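Local coordinates for protein acyl-CoA dehydrogenase FadE3 (Mycobacterium smegmatis, PDB 4IV6) that belongs to the acyl-CoA dehydrogenase family of flavoproteins and binds dihydroflavine-adenine dinucleotide, at residues M138-R143 with V167-K172; D147-N152 with V223-G228; D20-Q25 with L78-M83. All blocks are in the same frame, centred on the assembly; numbering follows the deposited sequence.

Interaction 1 (M138-R143 with V167-K172); sequences MRTVAR and VALMCK
Val141 and Lys172 form a single backbone bridge where strands 141-143 and 167-172 meet at a steep 70° between their directions. Lys172 supplies both bonds of the bridge. Its N donates to Thr140 O at 2.8 Å, almost straight at 175°. Its O accepts from Ala142 N at 2.9 Å. Pairing through both polar groups of one residue is the pattern of a parallel bridge, and the wide angle fits with its stopping after one residue.

The Lys172 side chain runs back along the 138-143 backbone. It is extended beyond CG, and NZ reaches Met138 O at 2.9 Å, in the carbonyl plane. NZ also donates to Gln136 O. The aliphatic part of this lysine passes Met138, with Lys172 CE 3.9 Å from Met138 CG. Met138 bends at its thioether (chi3 67°) and meets Met170 at about a right angle. Its CE lies 3.6 Å from Met170 CG, and its SD rests 3.6 Å from Cys171 CA. Thr140 turns CG2 to Cys171 CB, while its OG1 is hydrogen-bonded to Glu128. Beyond it, Ala142 CB touches Cys171 SG at 3.8 Å.

The contact thus joins two middle-domain strands by a short polar bridge flanked by buried sulfur and methyl groups. The lysine ammonium is held by two backbone carbonyls, which probably stabilise its positive charge.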
loop_
_atom_site.group_PDB
_atom_site.type_symbol
_atom_site.label_atom_id
_atom_site.label_comp_id
_atom_site.label_asym_id
_atom_site.label_seq_id
_atom_site.Cartn_x
_atom_site.Cartn_y
_atom_site.Cartn_z
ATOM N N MET B 138 27.015 -17.901 -14.082
ATOM C CA MET B 138 27.953 -16.979 -14.700
ATOM C C MET B 138 28.873 -17.700 -15.692
ATOM O O MET B 138 29.170 -18.892 -15.539
ATOM C CB MET B 138 28.786 -16.246 -13.658
ATOM C CG MET B 138 29.780 -17.120 -12.865
ATOM S SD MET B 138 30.863 -16.142 -11.788
ATOM C CE MET B 138 29.697 -15.509 -10.602
ATOM N N ARG B 139 29.311 -16.959 -16.691
ATOM C CA ARG B 139 30.109 -17.510 -17.785
ATOM C C ARG B 139 31.587 -17.120 -17.664
ATOM O O ARG B 139 32.451 -17.729 -18.312
ATOM C CB ARG B 139 29.498 -17.048 -19.107
ATOM C CG ARG B 139 28.078 -17.586 -19.317
ATOM C CD ARG B 139 27.459 -17.020 -20.580
ATOM N NE ARG B 139 28.251 -17.364 -21.763
ATOM C CZ ARG B 139 28.015 -16.926 -23.001
ATOM N NH1 ARG B 139 26.985 -16.106 -23.263
ATOM N NH2 ARG B 139 28.810 -17.330 -23.993
ATOM N N THR B 140 31.904 -16.145 -16.812
ATOM C CA THR B 140 33.290 -15.732 -16.680
ATOM C C THR B 140 34.083 -16.819 -15.976
ATOM O O THR B 140 33.765 -17.230 -14.846
ATOM C CB THR B 140 33.428 -14.376 -15.978
ATOM O OG1 THR B 140 32.655 -13.352 -16.664
ATOM C CG2 THR B 140 34.878 -13.958 -15.939
ATOM N N VAL B 141 35.143 -17.259 -16.641
ATOM C CA VAL B 141 35.995 -18.348 -16.181
ATOM C C VAL B 141 37.442 -17.890 -16.023
ATOM O O VAL B 141 37.918 -17.013 -16.770
ATOM C CB VAL B 141 36.004 -19.553 -17.162
ATOM C CG1 VAL B 141 34.652 -20.225 -17.207
ATOM C CG2 VAL B 141 36.447 -19.149 -18.571
ATOM N N ALA B 142 38.136 -18.496 -15.060
ATOM C CA ALA B 142 39.538 -18.245 -14.858
ATOM C C ALA B 142 40.232 -19.589 -14.772
ATOM O O ALA B 142 40.018 -20.352 -13.829
ATOM C CB ALA B 142 39.742 -17.444 -13.601
ATOM N N ARG B 143 41.040 -19.884 -15.773
ATOM C CA ARG B 143 41.652 -21.196 -15.895
ATOM C C ARG B 143 43.154 -21.112 -15.645
ATOM O O ARG B 143 43.849 -20.260 -16.197
ATOM C CB ARG B 143 41.310 -21.771 -17.266
ATOM C CG ARG B 143 42.405 -22.526 -17.974
ATOM C CD ARG B 143 41.891 -22.966 -19.334
ATOM N NE ARG B 143 41.547 -24.382 -19.370
ATOM C CZ ARG B 143 42.148 -25.254 -20.160
ATOM N NH1 ARG B 143 41.781 -26.530 -20.150
ATOM N NH2 ARG B 143 43.111 -24.826 -20.968
ATOM N N VAL B 167 39.843 -4.681 -9.309
ATOM C CA VAL B 167 38.477 -5.187 -9.432
ATOM C C VAL B 167 38.433 -6.568 -8.768
ATOM O O VAL B 167 39.247 -7.442 -9.077
ATOM C CB VAL B 167 38.056 -5.228 -10.920
ATOM C CG1 VAL B 167 36.680 -5.870 -11.081
ATOM C CG2 VAL B 167 38.057 -3.825 -11.516
ATOM N N ALA B 168 37.550 -6.725 -7.795
ATOM C CA ALA B 168 37.298 -8.013 -7.182
ATOM C C ALA B 168 36.312 -8.773 -8.072
ATOM O O ALA B 168 35.112 -8.503 -8.081
ATOM C CB ALA B 168 36.751 -7.850 -5.776
ATOM N N LEU B 169 36.845 -9.728 -8.821
ATOM C CA LEU B 169 36.103 -10.394 -9.885
ATOM C C LEU B 169 35.640 -11.759 -9.428
ATOM O O LEU B 169 36.468 -12.620 -9.158
ATOM C CB LEU B 169 37.007 -10.582 -11.100
ATOM C CG LEU B 169 36.364 -11.189 -12.344
ATOM C CD1 LEU B 169 35.375 -10.212 -12.991
ATOM C CD2 LEU B 169 37.432 -11.555 -13.345
ATOM N N MET B 170 34.330 -11.975 -9.382
ATOM C CA MET B 170 33.803 -13.302 -9.065
ATOM C C MET B 170 33.728 -14.059 -10.373
ATOM O O MET B 170 33.146 -13.569 -11.355
ATOM C CB MET B 170 32.438 -13.218 -8.398
ATOM C CG MET B 170 31.899 -14.573 -7.927
ATOM S SD MET B 170 30.268 -14.462 -7.136
ATOM C CE MET B 170 30.716 -13.896 -5.530
ATOM N N CYS B 171 34.351 -15.231 -10.392
ATOM C CA CYS B 171 34.506 -16.013 -11.616
ATOM C C CYS B 171 34.640 -17.493 -11.307
ATOM O O CYS B 171 34.840 -17.872 -10.167
ATOM C CB CYS B 171 35.705 -15.513 -12.404
ATOM S SG CYS B 171 37.249 -15.489 -11.487
ATOM N N LYS B 172 34.468 -18.335 -12.322
ATOM C CA LYS B 172 34.564 -19.773 -12.163
ATOM C C LYS B 172 35.988 -20.251 -12.368
ATOM O O LYS B 172 36.487 -20.284 -13.507
ATOM C CB LYS B 172 33.602 -20.506 -13.118
ATOM C CG LYS B 172 32.121 -20.359 -12.730
ATOM C CD LYS B 172 31.194 -21.060 -13.712
ATOM C CE LYS B 172 29.766 -21.044 -13.197
ATOM N NZ LYS B 172 28.760 -21.394 -14.219
#

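Interaction 2 (D147-N152 with V223-G228); sequences DDYVIN and VSSLLG
Tyr149 and Val223 join the 148-159 strand of the antiparallel middle-domain sheet to the 3-10 turn, residues 223-225, that follows strand 219-222. Val223 N donates to Asp147 O at 2.9 Å, with an angle of 159° at the hydrogen. The donor stands above the carbonyl plane of Asp147, 43° out of it. This bond carries on the antiparallel pairing that links Tyr149 with Val221 and Ile151 with Ala219, just as the 223-228 segment enters its 3-10 turn.

Val223 then lies over the Tyr149 ring. Its CG1 sits 4.1 Å from the ring centroid, close to the ring normal but shifted toward the rim, in a CH-pi contact. With CG1 anti to its own carbonyl carbon (chi1 -66°), this methyl also packs on the backbone of Asp147, 3.6 Å from Asp147 C. The other methyl, CG2, is likewise 3.6 Å from Asp147 O. Tyr149 CE2 is 3.6 Å from Val223 O, the carbonyl that accepts from Leu226 N and closes the turn.

The rest of the turn meets the ring at its edge. Ser225 OG lies near the ring plane, 3.9 Å from Tyr149 CD2, and is bonded to Pro222 O. Leu226 CB is also at the edge, and Leu226 CD2 comes up to the phenol end, 4.0 Å from Tyr149 OH. The hydroxyl itself is hydrogen-bonded to Glu231.

Around this contact, Leu187 of strand 184-190 touches both Tyr149 and Leu226, and Arg144 of strand 141-145 packs on Tyr149 and Val223. Past the turn, Leu227 O accepts from Gln237 on helix 234-270, and Leu226 O from Gln107 on helix 105-116.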
loop_
_atom_site.group_PDB
_atom_site.type_symbol
_atom_site.label_atom_id
_atom_site.label_comp_id
_atom_site.label_asym_id
_atom_site.label_seq_id
_atom_site.Cartn_x
_atom_site.Cartn_y
_atom_site.Cartn_z
ATOM N N ASP B 147 51.659 -20.313 -13.680
ATOM C CA ASP B 147 51.409 -19.485 -12.517
ATOM C C ASP B 147 50.523 -18.307 -12.807
ATOM O O ASP B 147 50.545 -17.338 -12.059
ATOM C CB ASP B 147 52.713 -19.005 -11.911
ATOM C CG ASP B 147 53.601 -20.161 -11.474
ATOM O OD1 ASP B 147 53.098 -21.128 -10.845
ATOM O OD2 ASP B 147 54.799 -20.090 -11.782
ATOM N N ASP B 148 49.726 -18.411 -13.875
ATOM C CA ASP B 148 48.684 -17.439 -14.188
ATOM C C ASP B 148 47.300 -18.069 -14.145
ATOM O O ASP B 148 47.135 -19.266 -14.343
ATOM C CB ASP B 148 48.849 -16.854 -15.605
ATOM C CG ASP B 148 50.037 -15.916 -15.738
ATOM O OD1 ASP B 148 50.422 -15.196 -14.755
ATOM O OD2 ASP B 148 50.566 -15.886 -16.880
ATOM N N TYR B 149 46.310 -17.225 -13.908
ATOM C CA TYR B 149 44.952 -17.497 -14.345
ATOM C C TYR B 149 44.757 -16.796 -15.689
ATOM O O TYR B 149 45.230 -15.677 -15.879
ATOM C CB TYR B 149 43.918 -16.980 -13.350
ATOM C CG TYR B 149 43.828 -17.756 -12.054
ATOM C CD1 TYR B 149 43.312 -19.041 -12.012
ATOM C CD2 TYR B 149 44.206 -17.169 -10.857
ATOM C CE1 TYR B 149 43.188 -19.724 -10.801
ATOM C CE2 TYR B 149 44.095 -17.848 -9.656
ATOM C CZ TYR B 149 43.584 -19.117 -9.630
ATOM O OH TYR B 149 43.489 -19.754 -8.404
ATOM N N VAL B 150 44.075 -17.481 -16.599
ATOM C CA VAL B 150 43.623 -16.921 -17.841
ATOM C C VAL B 150 42.127 -16.704 -17.743
ATOM O O VAL B 150 41.358 -17.660 -17.619
ATOM C CB VAL B 150 43.905 -17.833 -19.033
ATOM C CG1 VAL B 150 43.529 -17.108 -20.317
ATOM C CG2 VAL B 150 45.381 -18.242 -19.049
ATOM N N ILE B 151 41.742 -15.431 -17.826
ATOM C CA ILE B 151 40.353 -15.006 -17.662
ATOM C C ILE B 151 39.691 -14.713 -19.007
ATOM O O ILE B 151 40.218 -13.927 -19.830
ATOM C CB ILE B 151 40.267 -13.742 -16.772
ATOM C CG1 ILE B 151 41.017 -13.935 -15.446
ATOM C CG2 ILE B 151 38.831 -13.369 -16.478
ATOM C CD1 ILE B 151 41.170 -12.659 -14.629
ATOM N N ASN B 152 38.506 -15.327 -19.188
ATOM C CA ASN B 152 37.638 -15.070 -20.310
ATOM C C ASN B 152 36.200 -14.879 -19.880
ATOM O O ASN B 152 35.684 -15.641 -19.062
ATOM C CB ASN B 152 37.697 -16.262 -21.274
ATOM C CG ASN B 152 38.981 -16.294 -22.055
ATOM O OD1 ASN B 152 39.178 -15.467 -22.934
ATOM N ND2 ASN B 152 39.879 -17.241 -21.731
ATOM N N VAL B 223 48.490 -16.208 -10.349
ATOM C CA VAL B 223 47.631 -17.008 -9.442
ATOM C C VAL B 223 47.535 -16.411 -8.053
ATOM O O VAL B 223 46.544 -16.636 -7.355
ATOM C CB VAL B 223 48.004 -18.512 -9.359
ATOM C CG1 VAL B 223 47.750 -19.171 -10.711
ATOM C CG2 VAL B 223 49.441 -18.737 -8.889
ATOM N N SER B 224 48.524 -15.583 -7.684
ATOM C CA SER B 224 48.480 -14.841 -6.413
ATOM C C SER B 224 47.328 -13.825 -6.345
ATOM O O SER B 224 47.037 -13.280 -5.282
ATOM C CB SER B 224 49.830 -14.148 -6.177
ATOM O OG SER B 224 50.030 -13.101 -7.121
ATOM N N SER B 225 46.648 -13.579 -7.465
ATOM C CA SER B 225 45.472 -12.700 -7.458
ATOM C C SER B 225 44.282 -13.308 -6.721
ATOM O O SER B 225 43.333 -12.596 -6.409
ATOM C CB SER B 225 45.033 -12.367 -8.888
ATOM O OG SER B 225 44.636 -13.543 -9.563
ATOM N N LEU B 226 44.316 -14.618 -6.482
ATOM C CA LEU B 226 43.240 -15.306 -5.786
ATOM C C LEU B 226 43.035 -14.682 -4.432
ATOM O O LEU B 226 43.993 -14.441 -3.703
ATOM C CB LEU B 226 43.560 -16.804 -5.609
ATOM C CG LEU B 226 42.524 -17.600 -4.807
ATOM C CD1 LEU B 226 41.138 -17.641 -5.466
ATOM C CD2 LEU B 226 43.030 -19.004 -4.543
ATOM N N LEU B 227 41.790 -14.391 -4.081
ATOM C CA LEU B 227 41.493 -13.883 -2.737
ATOM C C LEU B 227 41.417 -15.072 -1.801
ATOM O O LEU B 227 40.517 -15.891 -1.912
ATOM C CB LEU B 227 40.177 -13.105 -2.713
ATOM C CG LEU B 227 39.724 -12.594 -1.333
ATOM C CD1 LEU B 227 40.640 -11.486 -0.825
ATOM C CD2 LEU B 227 38.288 -12.112 -1.423
ATOM N N GLY B 228 42.354 -15.142 -0.880
ATOM C CA GLY B 228 42.488 -16.255 0.064
ATOM C C GLY B 228 43.412 -17.326 -0.488
ATOM O O GLY B 228 43.934 -17.195 -1.606
#

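Interaction 3 (D20-Q25 with L78-M83); sequences DFVEKQ and LARGWM
Glu23 and Arg80 meet between helices 9-26 and 68-81 and form a salt bridge. Arg80 comes end-on, with NH1 and NH2 sharing one oxygen, Glu23 OE2, through two bent bonds. The distances to OE2 are 2.8 Å from Arg80 NH2 and 3.0 Å from Arg80 NH1. The oxygen lies close to the guanidinium plane, but the carboxylate is turned 40° against that plane. NH2 arrives on the anti side of OE2, and NH1 from above the carboxylate plane. Arg80 is extended from CG to NE, while Glu23 bends at chi2 (-65°) to bring its acid to the arginine. Lys27 forms a further salt bridge with OE2, and Arg80 NH1 has a second acidic partner in Glu262 on helix 234-270. Charges of both signs gather here, which probably favours the ionised forms.

Beside the ion pair, Val22 points toward the other helix. Its CG1 presses on Gly81 CA at 3.4 Å, a tight contact at a residue with no side chain. The same methyl lies 3.8 Å from Arg80 NH2. Val22 CG2 is turned to Leu78 CA. Farther along, Leu78 CD2 meets the edge of the Phe21 ring, 4.0 Å from Phe21 CE2.

A valine set against a glycine, flanked by a salt bridge and an apolar pair, is close helix-helix packing within the all-helical N-terminal domain of the acyl-CoA dehydrogenase fold.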
loop_
_atom_site.group_PDB
_atom_site.type_symbol
_atom_site.label_atom_id
_atom_site.label_comp_id
_atom_site.label_asym_id
_atom_site.label_seq_id
_atom_site.Cartn_x
_atom_site.Cartn_y
_atom_site.Cartn_z
ATOM N N ASP B 20 29.085 19.054 6.355
ATOM C CA ASP B 20 29.546 20.372 5.925
ATOM C C ASP B 20 30.005 20.369 4.478
ATOM O O ASP B 20 29.700 21.280 3.724
ATOM C CB ASP B 20 30.680 20.857 6.823
ATOM C CG ASP B 20 30.181 21.302 8.157
ATOM O OD1 ASP B 20 28.940 21.272 8.325
ATOM O OD2 ASP B 20 30.998 21.698 9.018
ATOM N N PHE B 21 30.740 19.332 4.096
ATOM C CA PHE B 21 31.192 19.133 2.718
ATOM C C PHE B 21 29.985 19.060 1.794
ATOM O O PHE B 21 29.977 19.664 0.720
ATOM C CB PHE B 21 32.016 17.842 2.641
ATOM C CG PHE B 21 32.169 17.250 1.260
ATOM C CD1 PHE B 21 32.964 17.851 0.318
ATOM C CD2 PHE B 21 31.602 16.029 0.955
ATOM C CE1 PHE B 21 33.126 17.280 -0.947
ATOM C CE2 PHE B 21 31.767 15.448 -0.298
ATOM C CZ PHE B 21 32.539 16.066 -1.239
ATOM N N VAL B 22 28.943 18.369 2.248
ATOM C CA VAL B 22 27.728 18.237 1.450
ATOM C C VAL B 22 27.029 19.600 1.303
ATOM O O VAL B 22 26.692 19.992 0.193
ATOM C CB VAL B 22 26.814 17.140 2.000
ATOM C CG1 VAL B 22 25.376 17.278 1.477
ATOM C CG2 VAL B 22 27.390 15.792 1.660
ATOM N N GLU B 23 26.843 20.305 2.410
ATOM C CA GLU B 23 26.199 21.597 2.390
ATOM C C GLU B 23 26.984 22.652 1.597
ATOM O O GLU B 23 26.400 23.355 0.821
ATOM C CB GLU B 23 25.946 22.111 3.810
ATOM C CG GLU B 23 24.956 21.284 4.618
ATOM C CD GLU B 23 23.569 21.342 4.011
ATOM O OE1 GLU B 23 23.036 22.441 3.882
ATOM O OE2 GLU B 23 23.061 20.281 3.601
ATOM N N LYS B 24 28.298 22.734 1.778
ATOM C CA LYS B 24 29.082 23.838 1.189
ATOM C C LYS B 24 29.667 23.523 -0.188
ATOM O O LYS B 24 29.781 24.408 -1.040
ATOM C CB LYS B 24 30.228 24.231 2.110
ATOM C CG LYS B 24 29.841 24.519 3.559
ATOM C CD LYS B 24 28.928 25.711 3.698
ATOM C CE LYS B 24 28.521 25.936 5.166
ATOM N NZ LYS B 24 29.671 26.266 6.052
ATOM N N GLN B 25 30.031 22.266 -0.417
ATOM C CA GLN B 25 30.712 21.906 -1.665
ATOM C C GLN B 25 29.842 21.123 -2.625
ATOM O O GLN B 25 29.876 21.374 -3.816
ATOM C CB GLN B 25 32.022 21.179 -1.361
ATOM C CG GLN B 25 32.830 21.878 -0.266
ATOM C CD GLN B 25 34.250 21.377 -0.112
ATOM O OE1 GLN B 25 34.951 21.173 -1.083
ATOM N NE2 GLN B 25 34.687 21.202 1.125
ATOM N N LEU B 78 26.616 11.560 2.736
ATOM C CA LEU B 78 27.036 11.664 1.345
ATOM C C LEU B 78 25.852 11.535 0.412
ATOM O O LEU B 78 25.668 12.376 -0.493
ATOM C CB LEU B 78 28.075 10.599 1.024
ATOM C CG LEU B 78 29.477 10.824 1.550
ATOM C CD1 LEU B 78 30.313 9.619 1.229
ATOM C CD2 LEU B 78 30.091 12.059 0.923
ATOM N N ALA B 79 25.041 10.496 0.647
ATOM C CA ALA B 79 23.881 10.211 -0.225
ATOM C C ALA B 79 22.799 11.252 -0.158
ATOM O O ALA B 79 22.138 11.527 -1.170
ATOM C CB ALA B 79 23.301 8.834 0.050
ATOM N N ARG B 80 22.617 11.843 1.024
ATOM C CA ARG B 80 21.752 12.970 1.180
ATOM C C ARG B 80 22.102 14.097 0.193
ATOM O O ARG B 80 21.220 14.669 -0.449
ATOM C CB ARG B 80 21.825 13.450 2.619
ATOM C CG ARG B 80 20.981 14.661 2.973
ATOM C CD ARG B 80 21.306 15.054 4.426
ATOM N NE ARG B 80 20.804 16.392 4.681
ATOM C CZ ARG B 80 21.472 17.522 4.503
ATOM N NH1 ARG B 80 20.840 18.642 4.756
ATOM N NH2 ARG B 80 22.758 17.557 4.191
ATOM N N GLY B 81 23.389 14.403 0.055
ATOM C CA GLY B 81 23.806 15.399 -0.943
ATOM C C GLY B 81 23.681 14.911 -2.385
ATOM O O GLY B 81 23.172 15.607 -3.255
ATOM N N TRP B 82 24.152 13.706 -2.637
ATOM C CA TRP B 82 24.133 13.131 -3.981
ATOM C C TRP B 82 24.420 11.645 -3.872
ATOM O O TRP B 82 25.522 11.260 -3.470
ATOM C CB TRP B 82 25.163 13.810 -4.884
ATOM C CG TRP B 82 25.109 13.483 -6.338
ATOM C CD1 TRP B 82 24.133 12.793 -7.013
ATOM C CD2 TRP B 82 26.061 13.891 -7.325
ATOM N NE1 TRP B 82 24.427 12.763 -8.359
ATOM C CE2 TRP B 82 25.612 13.411 -8.572
ATOM C CE3 TRP B 82 27.254 14.621 -7.272
ATOM C CZ2 TRP B 82 26.316 13.629 -9.754
ATOM C CZ3 TRP B 82 27.947 14.832 -8.458
ATOM C CH2 TRP B 82 27.470 14.337 -9.675
ATOM N N MET B 83 23.412 10.824 -4.208
ATOM C CA MET B 83 23.502 9.373 -4.060
ATOM C C MET B 83 24.790 8.853 -4.697
ATOM O O MET B 83 25.463 7.973 -4.150
ATOM C CB MET B 83 22.285 8.699 -4.710
ATOM C CG MET B 83 22.209 7.189 -4.486
ATOM S SD MET B 83 20.829 6.403 -5.358
ATOM C CE MET B 83 21.435 6.426 -7.044
#

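Interactions 1 and 2 belong together, with centres 10 Å apart. Strands 141-145 and 148-159 are antiparallel neighbours in one sheet, and backbone bonds probably link Arg143 to Val150 and Val141 to Asn152. Interaction 1 is buried and ties this sheet to strand 166-172 of another. Interaction 2 is partly buried, farther from the chain centre, and fastens the sheet to the turn leading toward helix 234-270. Both combine backbone bonds with apolar contacts, sulfur-rich in the first and aromatic in the second. Interaction 3 lies across the chain centre, about 35 and 39 Å away between centres. It is a buried helix pair held by side chains, including a charged bridge.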